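Local coordinates for flagellar biosynthesis protein FlhA (Bacillus subtilis, PDB 3MIX) that serves in flagellar protein export, its cytosolic domain acting as the adaptor that delivers late flagellar building blocks to the type III secretion system, at residues 26-31 with 92-97; 55-60 with 102-107; 111-116 with 179-184. All coordinates share one frame; numbering follows the deposited sequence.

All three contacts lie on one mixed four-stranded sheet of the cytosolic domain, whose strands run in the order 92-95, 49-53, 103-108, 111-117. Interactions 1 and 3 sit at its two outermost strands, their centres about 19 Å apart. Interaction 2 uses strand 103-108, its centre about 12 Å from that of interaction 1 and about 14 Å from that of interaction 3. Along the chain the segments of interactions 1 and 2 alternate, and interaction 3 opens after both have closed. Interactions 2 and 3 also touch, through the hairpin of strands 103-108 and 111-117. The sheet thus ties helix 24-31, the first of the modelled domain, the turn before helix 58-62 and helix 170-189 into a single unit.

Interaction 1: residues 26-31 with 92-97; sequences EEEAEV and RIRDNI
Glu28 reaches out from helix 24-31 to the guanidinium of Arg94 on the outermost strand 92-95. With CG anti to the backbone N (chi1 -168°) and an extended chain beyond it, the glutamate comes in from one direction and the arginine from the other. Their flat groups do not meet edge to edge: the carboxylate lies over one face of the guanidinium, the two planes only 26° apart. The salt bridge runs from Glu28 OE1 to Arg94 NH2 at 3.4 Å, while Glu28 OE2 sits above the group, 3.7 Å from Arg94 CZ. No hydrogen bond is made across the contact; Arg94 NH2 forms a salt bridge with Glu52 OE2 on the neighbouring strand, and Glu28 OE2 is hydrogen-bonded to His45 NE2. One turn further along the helix, Val31 adds an apolar touch. Its CG1 rests 3.8 Å from Ile97 CG2, just past the end of the strand, and the two side chains are set at a slant to each other. On the strand itself, Arg94 CD packs 3.8 Å above the plane of the Arg92 guanidinium, toward its rim. A leucine in place of Arg94 would probably leave the carboxylates of Glu28 and Glu52 without the cation they share. Chemically this is a surface contact made chiefly by charge: a guanidinium paired with two acidic groups, probably favouring their ionised forms, links helix 24-31 to the sheet through stacked opposite charges more than through directed bonds.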
loop_
_atom_site.group_PDB
_atom_site.type_symbol
_atom_site.label_atom_id
_atom_site.label_comp_id
_atom_site.label_asym_id
_atom_site.label_seq_id
_atom_site.Cartn_x
_atom_site.Cartn_y
_atom_site.Cartn_z
ATOM N N GLU A 26 -4.993 12.509 -25.409
ATOM C CA GLU A 26 -5.552 13.081 -26.631
ATOM C C GLU A 26 -4.938 14.452 -26.900
ATOM O O GLU A 26 -4.553 14.756 -28.036
ATOM C CB GLU A 26 -7.081 13.204 -26.526
ATOM C CG GLU A 26 -7.823 11.902 -26.196
ATOM C CD GLU A 26 -7.616 10.807 -27.239
ATOM O OE1 GLU A 26 -7.543 11.113 -28.454
ATOM O OE2 GLU A 26 -7.533 9.630 -26.834
ATOM N N GLU A 27 -4.840 15.261 -25.844
ATOM C CA GLU A 27 -4.246 16.588 -25.938
ATOM C C GLU A 27 -2.741 16.517 -26.189
ATOM O O GLU A 27 -2.233 17.201 -27.071
ATOM C CB GLU A 27 -4.547 17.415 -24.686
ATOM C CG GLU A 27 -4.490 18.932 -24.936
ATOM C CD GLU A 27 -4.673 19.769 -23.676
ATOM O OE1 GLU A 27 -5.184 19.239 -22.661
ATOM O OE2 GLU A 27 -4.300 20.962 -23.709
ATOM N N GLU A 28 -2.043 15.683 -25.415
ATOM C CA GLU A 28 -0.608 15.414 -25.598
ATOM C C GLU A 28 -0.292 15.038 -27.055
ATOM O O GLU A 28 0.641 15.577 -27.652
ATOM C CB GLU A 28 -0.142 14.303 -24.633
ATOM C CG GLU A 28 1.379 14.106 -24.508
ATOM C CD GLU A 28 1.771 12.934 -23.581
ATOM O OE1 GLU A 28 0.966 12.558 -22.695
ATOM O OE2 GLU A 28 2.891 12.386 -23.736
ATOM N N ALA A 29 -1.077 14.117 -27.615
ATOM C CA ALA A 29 -0.929 13.713 -29.014
ATOM C C ALA A 29 -1.224 14.871 -29.965
ATOM O O ALA A 29 -0.464 15.105 -30.904
ATOM C CB ALA A 29 -1.831 12.532 -29.331
ATOM N N GLU A 30 -2.320 15.585 -29.712
ATOM C CA GLU A 30 -2.740 16.672 -30.602
ATOM C C GLU A 30 -1.875 17.927 -30.459
ATOM O O GLU A 30 -1.535 18.550 -31.462
ATOM C CB GLU A 30 -4.244 16.973 -30.461
ATOM C CG GLU A 30 -4.837 17.942 -31.510
ATOM C CD GLU A 30 -4.604 17.535 -32.975
ATOM O OE1 GLU A 30 -4.185 16.393 -33.249
ATOM O OE2 GLU A 30 -4.848 18.380 -33.866
ATOM N N VAL A 31 -1.512 18.283 -29.224
ATOM C CA VAL A 31 -0.577 19.392 -28.973
ATOM C C VAL A 31 0.764 19.106 -29.656
ATOM O O VAL A 31 1.219 19.897 -30.488
ATOM C CB VAL A 31 -0.390 19.680 -27.446
ATOM C CG1 VAL A 31 0.888 20.486 -27.178
ATOM C CG2 VAL A 31 -1.609 20.419 -26.883
ATOM N N ARG A 92 9.851 9.207 -13.225
ATOM C CA ARG A 92 9.935 9.915 -14.480
ATOM C C ARG A 92 9.398 11.334 -14.268
ATOM O O ARG A 92 8.296 11.534 -13.759
ATOM C CB ARG A 92 9.152 9.165 -15.557
ATOM C CG ARG A 92 9.711 9.330 -16.945
ATOM C CD ARG A 92 8.894 10.294 -17.777
ATOM N NE ARG A 92 7.909 9.606 -18.605
ATOM C CZ ARG A 92 7.947 9.543 -19.939
ATOM N NH1 ARG A 92 8.928 10.133 -20.615
ATOM N NH2 ARG A 92 7.002 8.880 -20.599
ATOM N N ILE A 93 10.199 12.313 -14.654
ATOM C CA ILE A 93 9.856 13.714 -14.439
ATOM C C ILE A 93 9.695 14.483 -15.778
ATOM O O ILE A 93 10.653 14.620 -16.536
ATOM C CB ILE A 93 10.887 14.331 -13.460
ATOM C CG1 ILE A 93 10.720 13.668 -12.072
ATOM C CG2 ILE A 93 10.796 15.863 -13.402
ATOM C CD1 ILE A 93 11.949 13.739 -11.198
ATOM N N ARG A 94 8.476 14.956 -16.054
ATOM C CA ARG A 94 8.137 15.658 -17.311
ATOM C C ARG A 94 7.395 16.964 -17.072
ATOM O O ARG A 94 6.378 16.984 -16.372
ATOM C CB ARG A 94 7.175 14.829 -18.165
ATOM C CG ARG A 94 7.736 13.642 -18.881
ATOM C CD ARG A 94 6.966 13.373 -20.188
ATOM N NE ARG A 94 5.536 13.105 -19.986
ATOM C CZ ARG A 94 4.544 13.707 -20.648
ATOM N NH1 ARG A 94 4.804 14.628 -21.580
ATOM N NH2 ARG A 94 3.284 13.380 -20.381
ATOM N N ASP A 95 7.855 18.046 -17.695
ATOM C CA ASP A 95 6.992 19.222 -17.824
ATOM C C ASP A 95 5.833 18.863 -18.752
ATOM O O ASP A 95 6.005 18.102 -19.716
ATOM C CB ASP A 95 7.744 20.464 -18.315
ATOM C CG ASP A 95 8.597 20.193 -19.527
ATOM O OD1 ASP A 95 9.740 19.717 -19.350
ATOM O OD2 ASP A 95 8.126 20.462 -20.654
ATOM N N ASN A 96 4.647 19.362 -18.418
ATOM C CA ASN A 96 3.461 19.129 -19.235
ATOM C C ASN A 96 2.663 20.419 -19.484
ATOM O O ASN A 96 2.085 20.998 -18.562
ATOM C CB ASN A 96 2.588 18.020 -18.630
ATOM C CG ASN A 96 1.515 17.524 -19.592
ATOM O OD1 ASN A 96 1.277 18.122 -20.644
ATOM N ND2 ASN A 96 0.861 16.431 -19.231
ATOM N N ILE A 97 2.659 20.855 -20.745
ATOM C CA ILE A 97 1.999 22.097 -21.183
ATOM C C ILE A 97 0.464 22.057 -21.056
ATOM O O ILE A 97 -0.181 23.098 -20.913
ATOM C CB ILE A 97 2.410 22.480 -22.646
ATOM C CG1 ILE A 97 2.102 23.953 -22.929
ATOM C CG2 ILE A 97 1.763 21.535 -23.679
ATOM C CD1 ILE A 97 2.515 24.436 -24.310
#

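Interaction 2: residues 55-60 with 102-107; sequences YGLIPL and NEYRLK
Tyr104 meets Leu57 at the edge of its ring: the methyl Leu57 CD1 lies near the ring plane, 4.1 Å from Tyr104 CD2, and closer to the root of the side chain, 3.6 Å from Tyr104 CB. The phenol hydroxyl at the far end is hydrogen-bonded to His177 ND1 of helix 170-189. Further down the strand another flat group, the Arg105 guanidinium, carries Lys107 CD over the centre of one face, 4.0 Å above the plane, as two residues on the same side of a strand can do.

The setting is the start of a beta-alpha-beta crossover. The chain leaves strand 49-53, makes a short 3-10 turn at Tyr55 and Gly56, and goes on through helices 58-62 and 69-84 to the parallel strand 92-95. Leu57, at the N-cap position of helix 58-62, turns its side chain onto the beginning of strand 103-108, the strand on the other side of 49-53.

Its isobutyl group lies against the backbone there. With CG set opposite the carbonyl carbon (chi1 -53°), both methyls reach the peptide after Asn102: Leu57 CD2 stands 3.6 Å from Asn102 O. The CB of Asn102 points away, yet the amide bends back, bringing OD1 to 4.4 Å from Leu57 CD2 and beside Gly56, where no side chain stands in the way. No hydrogen bond crosses between the segments, and the contact is one of van der Waals packing; Leu118 also packs on both Leu57 and Tyr104. Two successive carbonyl oxygens border one methyl: Leu57 CD1 lies 3.4 Å from Asn102 O and 3.5 Å from Glu103 O.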
loop_
_atom_site.group_PDB
_atom_site.type_symbol
_atom_site.label_atom_id
_atom_site.label_comp_id
_atom_site.label_asym_id
_atom_site.label_seq_id
_atom_site.Cartn_x
_atom_site.Cartn_y
_atom_site.Cartn_z
ATOM N N TYR A 55 4.571 24.661 -16.446
ATOM C CA TYR A 55 5.824 25.394 -16.628
ATOM C C TYR A 55 6.225 26.224 -15.415
ATOM O O TYR A 55 7.413 26.477 -15.204
ATOM C CB TYR A 55 5.802 26.238 -17.910
ATOM C CG TYR A 55 4.892 27.457 -17.878
ATOM C CD1 TYR A 55 5.283 28.628 -17.222
ATOM C CD2 TYR A 55 3.647 27.441 -18.515
ATOM C CE1 TYR A 55 4.455 29.743 -17.188
ATOM C CE2 TYR A 55 2.812 28.557 -18.491
ATOM C CZ TYR A 55 3.221 29.706 -17.825
ATOM O OH TYR A 55 2.401 30.823 -17.798
ATOM N N GLY A 56 5.240 26.635 -14.618
ATOM C CA GLY A 56 5.505 27.344 -13.367
ATOM C C GLY A 56 6.305 26.539 -12.355
ATOM O O GLY A 56 6.945 27.108 -11.473
ATOM N N LEU A 57 6.276 25.211 -12.478
ATOM C CA LEU A 57 6.953 24.347 -11.513
ATOM C C LEU A 57 8.342 23.884 -11.982
ATOM O O LEU A 57 8.921 22.962 -11.412
ATOM C CB LEU A 57 6.052 23.161 -11.114
ATOM C CG LEU A 57 4.635 23.496 -10.608
ATOM C CD1 LEU A 57 3.977 22.270 -9.995
ATOM C CD2 LEU A 57 4.621 24.652 -9.605
ATOM N N ILE A 58 8.867 24.544 -13.015
ATOM C CA ILE A 58 10.212 24.261 -13.533
ATOM C C ILE A 58 11.343 24.560 -12.522
ATOM O O ILE A 58 12.281 23.767 -12.422
ATOM C CB ILE A 58 10.469 24.947 -14.916
ATOM C CG1 ILE A 58 9.735 24.180 -16.021
ATOM C CG2 ILE A 58 11.965 25.027 -15.234
ATOM C CD1 ILE A 58 9.811 24.801 -17.407
ATOM N N PRO A 59 11.257 25.682 -11.767
ATOM C CA PRO A 59 12.331 25.969 -10.800
ATOM C C PRO A 59 12.596 24.854 -9.778
ATOM O O PRO A 59 13.759 24.558 -9.497
ATOM C CB PRO A 59 11.843 27.243 -10.095
ATOM C CG PRO A 59 10.982 27.908 -11.096
ATOM C CD PRO A 59 10.275 26.784 -11.814
ATOM N N LEU A 60 11.545 24.240 -9.238
ATOM C CA LEU A 60 11.751 23.136 -8.292
ATOM C C LEU A 60 12.238 21.853 -8.958
ATOM O O LEU A 60 12.976 21.092 -8.352
ATOM C CB LEU A 60 10.535 22.872 -7.394
ATOM C CG LEU A 60 9.306 22.109 -7.871
ATOM C CD1 LEU A 60 8.882 21.112 -6.820
ATOM C CD2 LEU A 60 8.193 23.090 -8.146
ATOM N N ASN A 102 1.010 26.342 -12.388
ATOM C CA ASN A 102 1.308 25.894 -11.033
ATOM C C ASN A 102 0.925 24.434 -10.744
ATOM O O ASN A 102 1.072 23.969 -9.620
ATOM C CB ASN A 102 0.617 26.811 -10.018
ATOM C CG ASN A 102 1.206 28.213 -9.988
ATOM O OD1 ASN A 102 2.426 28.397 -10.017
ATOM N ND2 ASN A 102 0.337 29.209 -9.906
ATOM N N GLU A 103 0.442 23.719 -11.752
ATOM C CA GLU A 103 -0.124 22.387 -11.541
ATOM C C GLU A 103 0.901 21.256 -11.582
ATOM O O GLU A 103 1.767 21.224 -12.458
ATOM C CB GLU A 103 -1.219 22.100 -12.569
ATOM C CG GLU A 103 -2.408 21.365 -11.993
ATOM C CD GLU A 103 -3.439 22.314 -11.391
ATOM O OE1 GLU A 103 -3.164 22.902 -10.317
ATOM O OE2 GLU A 103 -4.527 22.468 -11.995
ATOM N N TYR A 104 0.791 20.330 -10.632
ATOM C CA TYR A 104 1.510 19.073 -10.733
ATOM C C TYR A 104 0.550 17.896 -10.711
ATOM O O TYR A 104 -0.573 18.002 -10.210
ATOM C CB TYR A 104 2.580 18.928 -9.644
ATOM C CG TYR A 104 2.034 18.746 -8.247
ATOM C CD1 TYR A 104 1.664 17.479 -7.783
ATOM C CD2 TYR A 104 1.902 19.834 -7.383
ATOM C CE1 TYR A 104 1.163 17.303 -6.499
ATOM C CE2 TYR A 104 1.404 19.671 -6.096
ATOM C CZ TYR A 104 1.040 18.396 -5.659
ATOM O OH TYR A 104 0.547 18.215 -4.392
ATOM N N ARG A 105 1.027 16.777 -11.237
ATOM C CA ARG A 105 0.254 15.554 -11.353
ATOM C C ARG A 105 1.153 14.332 -11.092
ATOM O O ARG A 105 2.301 14.299 -11.534
ATOM C CB ARG A 105 -0.315 15.494 -12.760
ATOM C CG ARG A 105 -1.460 14.554 -12.957
ATOM C CD ARG A 105 -1.920 14.630 -14.404
ATOM N NE ARG A 105 -2.586 13.399 -14.829
ATOM C CZ ARG A 105 -2.605 12.949 -16.084
ATOM N NH1 ARG A 105 -1.967 13.614 -17.048
ATOM N NH2 ARG A 105 -3.247 11.817 -16.374
ATOM N N LEU A 106 0.641 13.345 -10.357
ATOM C CA LEU A 106 1.371 12.097 -10.100
ATOM C C LEU A 106 0.637 10.891 -10.662
ATOM O O LEU A 106 -0.558 10.713 -10.433
ATOM C CB LEU A 106 1.634 11.886 -8.602
ATOM C CG LEU A 106 2.558 10.697 -8.258
ATOM C CD1 LEU A 106 4.043 11.011 -8.548
ATOM C CD2 LEU A 106 2.381 10.269 -6.825
ATOM N N LYS A 107 1.364 10.065 -11.396
ATOM C CA LYS A 107 0.808 8.842 -11.954
ATOM C C LYS A 107 1.582 7.653 -11.436
ATOM O O LYS A 107 2.792 7.725 -11.254
ATOM C CB LYS A 107 0.836 8.868 -13.486
ATOM C CG LYS A 107 0.197 10.126 -14.085
ATOM C CD LYS A 107 0.415 10.258 -15.605
ATOM C CE LYS A 107 -0.477 9.288 -16.394
ATOM N NZ LYS A 107 -0.802 9.789 -17.772
#

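Interaction 3: residues 111-116 with 179-184; sequences NEVAKG and TEKIKQ
Lys181 lays the aliphatic part of its side chain over Val113 and Ala114, with CG 3.7 Å from Ala114 CB and 3.9 Å from Val113 CG2. Lysine and valine lie alongside each other and point opposite ways, the lysine reaching toward the strand and the valine toward the helix. The lysine chain does not run out straight: a bend at CB-CG (chi2 72°), followed by two more, curls the ammonium group back over the strand. There Lys181 NZ donates a hydrogen bond of 2.9 Å to Val113 O, with a C=O...N angle of 158° and the nitrogen tilted 21° out of the carbonyl plane. One side chain therefore does two jobs, its methylenes packing on the apolar side chains of Val113 and Ala114 and its charged end capturing a backbone oxygen of an outermost strand. The same lysine also touches Leu106 on the adjacent strand.

Both Val113 and Ala114 point their CB atoms toward the helix, although they are consecutive residues of a strand. The cause is a classic beta bulge, in which these two residues together face Leu106 of strand 103-108. The whole is an alpha/beta packing contact, helix 170-189 lying against a bulged edge strand of a mixed sheet.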
loop_
_atom_site.group_PDB
_atom_site.type_symbol
_atom_site.label_atom_id
_atom_site.label_comp_id
_atom_site.label_asym_id
_atom_site.label_seq_id
_atom_site.Cartn_x
_atom_site.Cartn_y
_atom_site.Cartn_z
ATOM N N ASN A 111 -1.771 5.313 -14.097
ATOM C CA ASN A 111 -2.977 6.005 -13.612
ATOM C C ASN A 111 -2.672 7.235 -12.783
ATOM O O ASN A 111 -1.784 7.211 -11.932
ATOM C CB ASN A 111 -3.844 5.075 -12.758
ATOM C CG ASN A 111 -4.101 3.738 -13.408
ATOM O OD1 ASN A 111 -4.687 3.659 -14.488
ATOM N ND2 ASN A 111 -3.677 2.665 -12.738
ATOM N N GLU A 112 -3.420 8.307 -13.011
ATOM C CA GLU A 112 -3.315 9.491 -12.167
ATOM C C GLU A 112 -3.810 9.149 -10.768
ATOM O O GLU A 112 -4.912 8.641 -10.609
ATOM C CB GLU A 112 -4.128 10.649 -12.743
ATOM C CG GLU A 112 -4.174 11.864 -11.830
ATOM C CD GLU A 112 -4.835 13.069 -12.473
ATOM O OE1 GLU A 112 -5.049 13.053 -13.700
ATOM O OE2 GLU A 112 -5.138 14.038 -11.749
ATOM N N VAL A 113 -2.991 9.427 -9.759
ATOM C CA VAL A 113 -3.360 9.133 -8.378
ATOM C C VAL A 113 -3.409 10.400 -7.557
ATOM O O VAL A 113 -3.893 10.400 -6.435
ATOM C CB VAL A 113 -2.394 8.094 -7.704
ATOM C CG1 VAL A 113 -2.507 6.740 -8.390
ATOM C CG2 VAL A 113 -0.936 8.592 -7.683
ATOM N N ALA A 114 -2.875 11.480 -8.108
ATOM C CA ALA A 114 -2.844 12.745 -7.398
ATOM C C ALA A 114 -2.621 13.895 -8.351
ATOM O O ALA A 114 -1.924 13.762 -9.349
ATOM C CB ALA A 114 -1.755 12.731 -6.338
ATOM N N LYS A 115 -3.229 15.027 -8.029
ATOM C CA LYS A 115 -2.876 16.288 -8.664
ATOM C C LYS A 115 -2.928 17.399 -7.640
ATOM O O LYS A 115 -3.569 17.265 -6.591
ATOM C CB LYS A 115 -3.738 16.584 -9.902
ATOM C CG LYS A 115 -5.238 16.708 -9.671
ATOM C CD LYS A 115 -5.951 16.909 -11.009
ATOM C CE LYS A 115 -7.451 16.676 -10.896
ATOM N NZ LYS A 115 -8.046 16.276 -12.199
ATOM N N GLY A 116 -2.221 18.484 -7.932
ATOM C CA GLY A 116 -2.140 19.603 -7.013
ATOM C C GLY A 116 -1.579 20.842 -7.670
ATOM O O GLY A 116 -1.344 20.868 -8.882
ATOM N N THR A 179 4.887 11.076 -1.134
ATOM C CA THR A 179 5.125 9.967 -0.212
ATOM C C THR A 179 3.856 9.291 0.301
ATOM O O THR A 179 3.788 8.063 0.377
ATOM C CB THR A 179 6.233 10.217 0.930
ATOM O OG1 THR A 179 5.697 9.986 2.245
ATOM C CG2 THR A 179 6.833 11.535 0.876
ATOM N N GLU A 180 2.857 10.092 0.634
ATOM C CA GLU A 180 1.557 9.568 1.037
ATOM C C GLU A 180 0.877 8.823 -0.100
ATOM O O GLU A 180 0.226 7.815 0.131
ATOM C CB GLU A 180 0.637 10.681 1.551
ATOM C CG GLU A 180 1.085 11.345 2.869
ATOM C CD GLU A 180 1.322 10.365 4.022
ATOM O OE1 GLU A 180 0.470 9.479 4.257
ATOM O OE2 GLU A 180 2.361 10.511 4.721
ATOM N N LYS A 181 1.013 9.314 -1.325
ATOM C CA LYS A 181 0.378 8.630 -2.463
ATOM C C LYS A 181 1.058 7.338 -2.818
ATOM O O LYS A 181 0.392 6.372 -3.153
ATOM C CB LYS A 181 0.241 9.524 -3.696
ATOM C CG LYS A 181 -1.213 9.885 -3.973
ATOM C CD LYS A 181 -1.768 10.849 -2.972
ATOM C CE LYS A 181 -3.156 10.422 -2.476
ATOM N NZ LYS A 181 -4.072 9.950 -3.566
ATOM N N ILE A 182 2.379 7.319 -2.730
ATOM C CA ILE A 182 3.134 6.092 -2.946
ATOM C C ILE A 182 2.770 5.051 -1.891
ATOM O O ILE A 182 2.642 3.855 -2.204
ATOM C CB ILE A 182 4.648 6.368 -3.006
ATOM C CG1 ILE A 182 4.966 7.142 -4.298
ATOM C CG2 ILE A 182 5.432 5.081 -3.000
ATOM C CD1 ILE A 182 6.397 7.629 -4.392
ATOM N N LYS A 183 2.574 5.514 -0.655
ATOM C CA LYS A 183 2.184 4.630 0.447
ATOM C C LYS A 183 0.816 4.017 0.181
ATOM O O LYS A 183 0.627 2.832 0.400
ATOM C CB LYS A 183 2.199 5.370 1.789
ATOM C CG LYS A 183 3.606 5.495 2.375
ATOM C CD LYS A 183 3.661 6.498 3.508
ATOM C CE LYS A 183 2.840 6.036 4.690
ATOM N NZ LYS A 183 2.916 7.016 5.818
ATOM N N GLN A 184 -0.106 4.816 -0.343
ATOM C CA GLN A 184 -1.440 4.322 -0.629
ATOM C C GLN A 184 -1.421 3.292 -1.772
ATOM O O GLN A 184 -2.328 2.458 -1.867
ATOM C CB GLN A 184 -2.373 5.494 -0.964
ATOM C CG GLN A 184 -3.833 5.109 -1.276
ATOM C CD GLN A 184 -4.709 6.290 -1.717
ATOM O OE1 GLN A 184 -5.777 6.096 -2.314
ATOM N NE2 GLN A 184 -4.259 7.518 -1.432
#